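Local coordinates for kelch repeat and BTB domain-containing protein A55 (Vaccinia virus WR, PDB 6I2M) that probably acts as a substrate-specific adapter of CUL3-based E3 ubiquitin ligases, its BTB domain binding CUL3 and its Kelch repeats supposedly recruiting host targets, at residues D77-I82 with L101-A106; I82-T87 with T108-Y113. One frame throughout, in Å; residues are numbered along the deposited sequence.

In the fold
This chain is the N-terminal part of the protein, with BTB and BACK regions but no Kelch repeats. Both contacts lie in the BTB domain and lean on helix 104-116: contact 1 at its N-terminal turn, contact 2 further along, about 10 Å apart centre to centre. The chain leaves helix 69-79 and runs past helix 104-116; the four segments alternate along the chain, and both contacts use Ile82. Tyr78 OH of contact 1 lies 2.8 Å from Glu109 OE2 of contact 2, a probable hydrogen bond, and Tyr78 CD1 packs 3.7 Å from Leu84 CB. Both contacts also meet a second copy of the protein, whose Met1 approaches Tyr78 and Glu109, placing them beside the subunit interface.

Contact 1. Residues D77-I82 with L101-A106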
loop_
_atom_site.group_PDB
_atom_site.type_symbol
_atom_site.label_atom_id
_atom_site.label_comp_id
_atom_site.label_asym_id
_atom_site.label_seq_id
_atom_site.Cartn_x
_atom_site.Cartn_y
_atom_site.Cartn_z
ATOM N N ASP A 77 11.894 -6.479 -0.595
ATOM C CA ASP A 77 10.738 -7.382 -0.646
ATOM C C ASP A 77 9.776 -7.074 0.511
ATOM O O ASP A 77 8.562 -7.180 0.335
ATOM C CB ASP A 77 11.182 -8.857 -0.601
ATOM C CG ASP A 77 11.860 -9.378 -1.860
ATOM O OD1 ASP A 77 11.561 -8.857 -2.960
ATOM O OD2 ASP A 77 12.671 -10.322 -1.747
ATOM N N TYR A 78 10.326 -6.656 1.675
ATOM C CA TYR A 78 9.558 -6.257 2.856
ATOM C C TYR A 78 8.863 -4.908 2.621
ATOM O O TYR A 78 7.743 -4.721 3.103
ATOM C CB TYR A 78 10.441 -6.225 4.118
ATOM C CG TYR A 78 9.678 -5.916 5.388
ATOM C CD1 TYR A 78 8.877 -6.878 5.997
ATOM C CD2 TYR A 78 9.760 -4.661 5.985
ATOM C CE1 TYR A 78 8.166 -6.596 7.161
ATOM C CE2 TYR A 78 9.053 -4.367 7.150
ATOM C CZ TYR A 78 8.261 -5.340 7.739
ATOM O OH TYR A 78 7.567 -5.058 8.891
ATOM N N ILE A 79 9.519 -3.981 1.872
ATOM C CA ILE A 79 8.968 -2.667 1.495
ATOM C C ILE A 79 7.751 -2.921 0.580
ATOM O O ILE A 79 6.735 -2.233 0.698
ATOM C CB ILE A 79 10.053 -1.735 0.854
ATOM C CG1 ILE A 79 11.139 -1.353 1.885
ATOM C CG2 ILE A 79 9.441 -0.467 0.242
ATOM C CD1 ILE A 79 12.523 -0.984 1.316
ATOM N N TYR A 80 7.847 -3.961 -0.275
ATOM C CA TYR A 80 6.780 -4.412 -1.167
ATOM C C TYR A 80 5.855 -5.413 -0.424
ATOM O O TYR A 80 5.964 -5.549 0.798
ATOM C CB TYR A 80 7.368 -4.979 -2.476
ATOM C CG TYR A 80 7.917 -3.912 -3.405
ATOM C CD1 TYR A 80 9.208 -3.418 -3.246
ATOM C CD2 TYR A 80 7.150 -3.408 -4.451
ATOM C CE1 TYR A 80 9.716 -2.432 -4.090
ATOM C CE2 TYR A 80 7.652 -2.429 -5.310
ATOM C CZ TYR A 80 8.937 -1.946 -5.126
ATOM O OH TYR A 80 9.441 -0.979 -5.962
ATOM N N GLY A 81 4.950 -6.072 -1.149
ATOM C CA GLY A 81 3.965 -6.989 -0.576
ATOM C C GLY A 81 4.421 -8.348 -0.069
ATOM O O GLY A 81 3.572 -9.211 0.167
ATOM N N ILE A 82 5.741 -8.555 0.131
ATOM C CA ILE A 82 6.285 -9.838 0.606
ATOM C C ILE A 82 6.655 -9.782 2.111
ATOM O O ILE A 82 7.443 -8.917 2.501
ATOM C CB ILE A 82 7.463 -10.334 -0.294
ATOM C CG1 ILE A 82 7.034 -10.443 -1.777
ATOM C CG2 ILE A 82 8.045 -11.669 0.208
ATOM C CD1 ILE A 82 8.124 -10.085 -2.794
ATOM N N LEU A 101 19.746 1.994 6.654
ATOM C CA LEU A 101 18.732 2.537 5.746
ATOM C C LEU A 101 17.567 3.221 6.484
ATOM O O LEU A 101 16.764 3.910 5.854
ATOM C CB LEU A 101 18.229 1.460 4.765
ATOM C CG LEU A 101 19.257 0.917 3.759
ATOM C CD1 LEU A 101 18.850 -0.451 3.251
ATOM C CD2 LEU A 101 19.476 1.882 2.594
ATOM N N GLN A 102 17.503 3.043 7.821
ATOM C CA GLN A 102 16.528 3.614 8.757
ATOM C C GLN A 102 15.062 3.338 8.375
ATOM O O GLN A 102 14.259 4.266 8.227
ATOM C CB GLN A 102 16.785 5.114 8.999
ATOM C CG GLN A 102 17.934 5.395 9.975
ATOM C CD GLN A 102 17.637 5.029 11.416
ATOM O OE1 GLN A 102 16.493 5.072 11.885
ATOM N NE2 GLN A 102 18.675 4.672 12.155
ATOM N N ILE A 103 14.725 2.045 8.239
ATOM C CA ILE A 103 13.365 1.579 7.964
ATOM C C ILE A 103 12.734 1.154 9.300
ATOM O O ILE A 103 13.152 0.156 9.896
ATOM C CB ILE A 103 13.260 0.517 6.816
ATOM C CG1 ILE A 103 11.853 -0.141 6.779
ATOM C CG2 ILE A 103 14.393 -0.523 6.870
ATOM C CD1 ILE A 103 11.487 -0.885 5.529
ATOM N N GLY A 104 11.781 1.959 9.771
ATOM C CA GLY A 104 11.079 1.760 11.036
ATOM C C GLY A 104 10.268 0.484 11.128
ATOM O O GLY A 104 10.215 -0.145 12.189
ATOM N N SER A 105 9.632 0.105 10.008
ATOM C CA SER A 105 8.791 -1.085 9.865
ATOM C C SER A 105 9.587 -2.386 10.009
ATOM O O SER A 105 9.064 -3.365 10.545
ATOM C CB SER A 105 8.080 -1.057 8.517
ATOM O OG SER A 105 7.209 0.058 8.419
ATOM N N ALA A 106 10.843 -2.391 9.533
ATOM C CA ALA A 106 11.734 -3.548 9.575
ATOM C C ALA A 106 12.604 -3.608 10.829
ATOM O O ALA A 106 12.916 -4.710 11.283
ATOM C CB ALA A 106 12.598 -3.582 8.333
#
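With CG anti to the backbone N (chi1 -176°), Tyr78 sends its ring from helix 69-79 toward the first turn of helix 104-116, where Ser105 and Ala106 receive it. Ile103 reaches back in the same extended manner: chi1 168° and chi2 164° carry its CD1 to the side chains of Tyr78 and Ile79. The backbones themselves stay well apart, the nearest CA pair, Tyr78 and Ala106, being separated by 7.6 Å; the gap is crossed by the Tyr78 ring, which reaches backbone atoms of Ser105 and Ala106, and by the two isoleucines.

The Tyr78 ring presents the CD2-CE2 side to its partners. The carbonyl carbon of Ser105 and CD1 of Ile103 both lie at the ring edge, near its plane, the latter 4.2 Å from CD2 of Tyr78. CE2 of Tyr78 also comes to 3.7 Å from CB of Ser105 and 3.8 Å from CB of Ala106. Beyond this edge, the phenol OH stands 2.8 Å from the carbonyl O of Ser105, at hydrogen-bonding distance. Glu109 OE2 competes as an acceptor for the same hydroxyl. Ile79 completes the buried patch with its CG1, 3.7 Å from CD1 of Ile103.

The contact packs the end of helix 69-79 against the start of helix 104-116 within the BTB/POZ domain. Tyr80 is the first residue to leave helical geometry after 69-79, while Ile103 holds the N-cap position of 104-116, just after Gln102, with positive phi, has broken away from helix 91-101. Met1 and Asn3 of the second subunit pack on Tyr78 and Ser105, respectively. Ile79 rests on Ile38, Leu39 and Ala42 of helix 36-42.

Contact 2. Residues I82-T87 with T108-Y113; sequences IPLSLT and TECENY
Leu86 sits over one face of the Tyr113 ring, its CB 3.8 Å from the ring centroid and 14° off the normal, which meets the geometry of a CH-pi contact. The closest ring atom is CD2 of Tyr113, 3.7 Å from that CB, so the methylene is displaced slightly toward the rim. From there the two methyls of Leu86 diverge. CD2 packs 4.0 Å from SG of Cys110, and CD1 lies 3.6 Å from OE1 of Glu109, the leucine and glutamate side chains meeting at a slant. Leu84 approaches the same sulfur with its CD2, 4.1 Å from SG of Cys110, so the thiol is touched by a methyl from each leucine.

Between these leucines the loop makes an inverse gamma turn centred on Ser85, closed by a weak hydrogen bond from Leu86 N to Leu84 O. The CB bond of Ser85 points away from helix 104-116, those of Leu84 and Leu86 toward it; in this BTB domain the irregular segment 82-87 thus lies along the helix without regular strand structure.

Glu109 is drawn out straight, CG anti to the backbone N (chi1 -159°) and chi2 171°. This carries the carboxylate to the leucines, with OE1 3.5 Å from Leu84 CB, an apolar neighbour, whereas OE2 turns to Tyr78 OH and accepts a hydrogen bond from Met1 N of the second subunit.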
loop_
_atom_site.group_PDB
_atom_site.type_symbol
_atom_site.label_atom_id
_atom_site.label_comp_id
_atom_site.label_asym_id
_atom_site.label_seq_id
_atom_site.Cartn_x
_atom_site.Cartn_y
_atom_site.Cartn_z
ATOM N N ILE A 82 5.741 -8.555 0.131
ATOM C CA ILE A 82 6.285 -9.838 0.606
ATOM C C ILE A 82 6.655 -9.782 2.111
ATOM O O ILE A 82 7.443 -8.917 2.501
ATOM C CB ILE A 82 7.463 -10.334 -0.294
ATOM C CG1 ILE A 82 7.034 -10.443 -1.777
ATOM C CG2 ILE A 82 8.045 -11.669 0.208
ATOM C CD1 ILE A 82 8.124 -10.085 -2.794
ATOM N N PRO A 83 6.115 -10.690 2.968
ATOM C CA PRO A 83 6.481 -10.658 4.397
ATOM C C PRO A 83 7.879 -11.220 4.649
ATOM O O PRO A 83 8.320 -12.123 3.933
ATOM C CB PRO A 83 5.395 -11.510 5.075
ATOM C CG PRO A 83 4.436 -11.917 3.984
ATOM C CD PRO A 83 5.169 -11.788 2.692
ATOM N N LEU A 84 8.575 -10.681 5.665
ATOM C CA LEU A 84 9.938 -11.077 6.020
ATOM C C LEU A 84 10.005 -12.456 6.687
ATOM O O LEU A 84 9.415 -12.661 7.750
ATOM C CB LEU A 84 10.594 -9.995 6.901
ATOM C CG LEU A 84 12.111 -9.805 6.773
ATOM C CD1 LEU A 84 12.492 -9.200 5.422
ATOM C CD2 LEU A 84 12.627 -8.896 7.868
ATOM N N SER A 85 10.718 -13.402 6.041
ATOM C CA SER A 85 10.910 -14.770 6.532
ATOM C C SER A 85 12.104 -14.792 7.501
ATOM O O SER A 85 13.214 -15.194 7.138
ATOM C CB SER A 85 11.107 -15.738 5.368
ATOM O OG SER A 85 9.996 -15.719 4.486
ATOM N N LEU A 86 11.861 -14.316 8.732
ATOM C CA LEU A 86 12.852 -14.184 9.803
ATOM C C LEU A 86 13.337 -15.527 10.360
ATOM O O LEU A 86 12.522 -16.376 10.726
ATOM C CB LEU A 86 12.297 -13.313 10.948
ATOM C CG LEU A 86 11.790 -11.917 10.578
ATOM C CD1 LEU A 86 10.373 -11.706 11.075
ATOM C CD2 LEU A 86 12.696 -10.844 11.133
ATOM N N THR A 87 14.672 -15.703 10.425
ATOM C CA THR A 87 15.366 -16.875 10.985
ATOM C C THR A 87 16.567 -16.399 11.807
ATOM O O THR A 87 17.189 -15.401 11.447
ATOM C CB THR A 87 15.777 -17.899 9.907
ATOM O OG1 THR A 87 16.454 -17.244 8.836
ATOM C CG2 THR A 87 14.604 -18.712 9.378
ATOM N N THR A 108 11.728 -2.678 13.858
ATOM C CA THR A 108 10.859 -3.149 14.942
ATOM C C THR A 108 10.611 -4.656 14.839
ATOM O O THR A 108 10.753 -5.353 15.844
ATOM C CB THR A 108 9.563 -2.324 15.041
ATOM O OG1 THR A 108 8.926 -2.274 13.764
ATOM C CG2 THR A 108 9.801 -0.912 15.572
ATOM N N GLU A 109 10.275 -5.160 13.627
ATOM C CA GLU A 109 10.015 -6.581 13.357
ATOM C C GLU A 109 11.235 -7.469 13.663
ATOM O O GLU A 109 11.063 -8.588 14.150
ATOM C CB GLU A 109 9.524 -6.788 11.912
ATOM C CG GLU A 109 8.768 -8.090 11.700
ATOM C CD GLU A 109 8.092 -8.236 10.351
ATOM O OE1 GLU A 109 8.566 -9.057 9.534
ATOM O OE2 GLU A 109 7.080 -7.537 10.114
ATOM N N CYS A 110 12.455 -6.958 13.397
ATOM C CA CYS A 110 13.710 -7.665 13.662
ATOM C C CYS A 110 14.033 -7.684 15.152
ATOM O O CYS A 110 14.383 -8.742 15.672
ATOM C CB CYS A 110 14.859 -7.081 12.844
ATOM S SG CYS A 110 14.802 -7.501 11.085
ATOM N N GLU A 111 13.904 -6.523 15.839
ATOM C CA GLU A 111 14.150 -6.381 17.279
ATOM C C GLU A 111 13.198 -7.254 18.097
ATOM O O GLU A 111 13.647 -7.924 19.027
ATOM C CB GLU A 111 14.046 -4.915 17.728
ATOM C CG GLU A 111 15.307 -4.102 17.483
ATOM C CD GLU A 111 15.336 -2.713 18.095
ATOM O OE1 GLU A 111 14.284 -2.034 18.109
ATOM O OE2 GLU A 111 16.426 -2.298 18.550
ATOM N N ASN A 112 11.897 -7.274 17.723
ATOM C CA ASN A 112 10.862 -8.076 18.383
ATOM C C ASN A 112 11.131 -9.576 18.259
ATOM O O ASN A 112 10.870 -10.309 19.210
ATOM C CB ASN A 112 9.465 -7.729 17.856
ATOM C CG ASN A 112 8.943 -6.365 18.254
ATOM O OD1 ASN A 112 9.481 -5.675 19.132
ATOM N ND2 ASN A 112 7.866 -5.945 17.611
ATOM N N TYR A 113 11.668 -10.022 17.102
ATOM C CA TYR A 113 12.018 -11.422 16.833
ATOM C C TYR A 113 13.227 -11.844 17.678
ATOM O O TYR A 113 13.245 -12.964 18.192
ATOM C CB TYR A 113 12.302 -11.632 15.332
ATOM C CG TYR A 113 12.511 -13.078 14.931
ATOM C CD1 TYR A 113 13.783 -13.645 14.923
ATOM C CD2 TYR A 113 11.441 -13.871 14.523
ATOM C CE1 TYR A 113 13.984 -14.971 14.543
ATOM C CE2 TYR A 113 11.631 -15.199 14.139
ATOM C CZ TYR A 113 12.905 -15.745 14.152
ATOM O OH TYR A 113 13.098 -17.053 13.776
#